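Local atomic coordinates of putative esterase (PDB entry 5VOL), a protein that is a ferulic acid esterase of carbohydrate esterase family 1, probably releasing ferulate from arabinoxylan in a gut Bacteroides. Residues Val69-Leu73 with Leu261-Pro266. Sequence-based numbering, arbitrary orientation.
Sequences VMDRL and LYQCLP
V69 drives its two methyls against the ring of Y262, one over the face and one toward the hydroxyl end. V69 CG1 sits 3.9 Å from the Y262 ring centroid, 11° off the normal, a CH-pi contact; V69 CG2 rests 3.7 Å from Y262 CE2. With CG1 anti to the backbone N (chi1 176°), V69 sets that methyl in a hollow lined by the ring, L261 CB and L265 CD1. One turn on, L73 pushes CD1 into the neighbouring dip between Y262, L265 CB and P266, meeting P266 CD at 3.9 Å. In return L265 CD1 fits between V69 CG1 and M70 SD, 3.8 Å from each, while M70 and L265 also cover I84 of strand 83-87. Helices 66-76 and 254-271 of this alpha/beta-hydrolase fold thus interlock, the short segments crossing at -57° with axes 10.7 Å apart. Y262 OH hydrogen-bonds E255 of the second subunit, and R72, its CG near the ring edge, forms a salt bridge with D253 there. Replacing Y262 by alanine would probably strip the aromatic face from V69 CG1 and the hydroxyl partner from E255. No hydrogen bond links the two segments, so shape and apolar burial hold them together.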
loop_
_atom_site.group_PDB
_atom_site.type_symbol
_atom_site.label_atom_id
_atom_site.label_comp_id
_atom_site.label_asym_id
_atom_site.label_seq_id
_atom_site.Cartn_x
_atom_site.Cartn_y
_atom_site.Cartn_z
ATOM N N VAL C 69 -12.862 2.465 10.356
ATOM C CA VAL C 69 -12.496 2.266 8.963
ATOM C C VAL C 69 -13.532 2.928 8.048
ATOM O O VAL C 69 -13.165 3.622 7.098
ATOM C CB VAL C 69 -12.363 0.774 8.610
ATOM C CG1 VAL C 69 -12.074 0.605 7.119
ATOM C CG2 VAL C 69 -11.258 0.118 9.443
ATOM N N MET C 70 -14.824 2.737 8.338
ATOM C CA MET C 70 -15.855 3.405 7.549
ATOM C C MET C 70 -15.760 4.932 7.622
ATOM O O MET C 70 -15.922 5.609 6.606
ATOM C CB MET C 70 -17.256 2.954 7.980
ATOM C CG MET C 70 -17.720 1.657 7.335
ATOM S SD MET C 70 -17.993 1.811 5.556
ATOM C CE MET C 70 -19.494 2.797 5.520
ATOM N N ASP C 71 -15.517 5.481 8.806
ATOM C CA ASP C 71 -15.426 6.930 8.944
ATOM C C ASP C 71 -14.306 7.500 8.061
ATOM O O ASP C 71 -14.482 8.536 7.428
ATOM C CB ASP C 71 -15.198 7.326 10.399
ATOM C CG ASP C 71 -16.449 7.153 11.260
ATOM O OD1 ASP C 71 -17.556 7.004 10.696
ATOM O OD2 ASP C 71 -16.306 7.171 12.499
ATOM N N ARG C 72 -13.172 6.797 8.013
ATOM C CA ARG C 72 -12.083 7.126 7.095
ATOM C C ARG C 72 -12.511 7.004 5.621
ATOM O O ARG C 72 -12.373 7.956 4.840
ATOM C CB ARG C 72 -10.862 6.226 7.380
ATOM C CG ARG C 72 -9.747 6.333 6.345
ATOM C CD ARG C 72 -8.831 7.532 6.634
ATOM N NE ARG C 72 -7.866 7.285 7.708
ATOM C CZ ARG C 72 -7.962 7.771 8.942
ATOM N NH1 ARG C 72 -7.018 7.501 9.836
ATOM N NH2 ARG C 72 -8.987 8.540 9.288
ATOM N N LEU C 73 -13.039 5.848 5.229
ATOM C CA LEU C 73 -13.292 5.601 3.820
ATOM C C LEU C 73 -14.518 6.367 3.301
ATOM O O LEU C 73 -14.584 6.716 2.119
ATOM C CB LEU C 73 -13.432 4.095 3.567
ATOM C CG LEU C 73 -12.129 3.326 3.850
ATOM C CD1 LEU C 73 -12.250 1.840 3.569
ATOM C CD2 LEU C 73 -10.951 3.916 3.068
ATOM N N LEU C 261 -10.667 -5.131 5.427
ATOM C CA LEU C 261 -11.743 -4.147 5.288
ATOM C C LEU C 261 -11.407 -3.024 4.333
ATOM O O LEU C 261 -12.285 -2.508 3.649
ATOM C CB LEU C 261 -12.092 -3.535 6.642
ATOM C CG LEU C 261 -13.015 -4.348 7.532
ATOM C CD1 LEU C 261 -13.237 -3.574 8.819
ATOM C CD2 LEU C 261 -14.350 -4.590 6.814
ATOM N N TYR C 262 -10.135 -2.628 4.308
ATOM C CA TYR C 262 -9.697 -1.537 3.456
ATOM C C TYR C 262 -9.745 -1.912 1.979
ATOM O O TYR C 262 -9.748 -1.038 1.111
ATOM C CB TYR C 262 -8.282 -1.079 3.862
ATOM C CG TYR C 262 -8.288 -0.150 5.062
ATOM C CD1 TYR C 262 -8.448 1.216 4.889
ATOM C CD2 TYR C 262 -8.160 -0.639 6.367
ATOM C CE1 TYR C 262 -8.463 2.079 5.960
ATOM C CE2 TYR C 262 -8.179 0.223 7.463
ATOM C CZ TYR C 262 -8.328 1.587 7.239
ATOM O OH TYR C 262 -8.348 2.478 8.280
ATOM N N GLN C 263 -9.806 -3.202 1.680
ATOM C CA GLN C 263 -10.052 -3.638 0.303
ATOM C C GLN C 263 -11.530 -3.970 0.079
ATOM O O GLN C 263 -12.105 -3.687 -0.991
ATOM C CB GLN C 263 -9.176 -4.844 -0.031
ATOM C CG GLN C 263 -7.718 -4.451 -0.205
ATOM C CD GLN C 263 -6.739 -5.546 0.190
ATOM O OE1 GLN C 263 -5.572 -5.259 0.475
ATOM N NE2 GLN C 263 -7.199 -6.808 0.198
ATOM N N CYS C 264 -12.141 -4.569 1.097
ATOM C CA CYS C 264 -13.533 -5.023 1.012
ATOM C C CYS C 264 -14.526 -3.883 0.850
ATOM O O CYS C 264 -15.388 -3.935 -0.011
ATOM C CB CYS C 264 -13.901 -5.839 2.254
ATOM S SG CYS C 264 -15.617 -6.421 2.286
ATOM N N LEU C 265 -14.419 -2.859 1.684
ATOM C CA LEU C 265 -15.414 -1.796 1.653
ATOM C C LEU C 265 -15.396 -0.993 0.341
ATOM O O LEU C 265 -16.466 -0.724 -0.240
ATOM C CB LEU C 265 -15.231 -0.887 2.865
ATOM C CG LEU C 265 -15.524 -1.642 4.179
ATOM C CD1 LEU C 265 -15.181 -0.772 5.380
ATOM C CD2 LEU C 265 -17.004 -2.104 4.226
ATOM N N PRO C 266 -14.201 -0.635 -0.162
ATOM C CA PRO C 266 -14.210 0.005 -1.494
ATOM C C PRO C 266 -14.679 -0.930 -2.608
ATOM O O PRO C 266 -15.300 -0.475 -3.568
ATOM C CB PRO C 266 -12.733 0.414 -1.712
ATOM C CG PRO C 266 -12.195 0.620 -0.310
ATOM C CD PRO C 266 -12.904 -0.482 0.526
#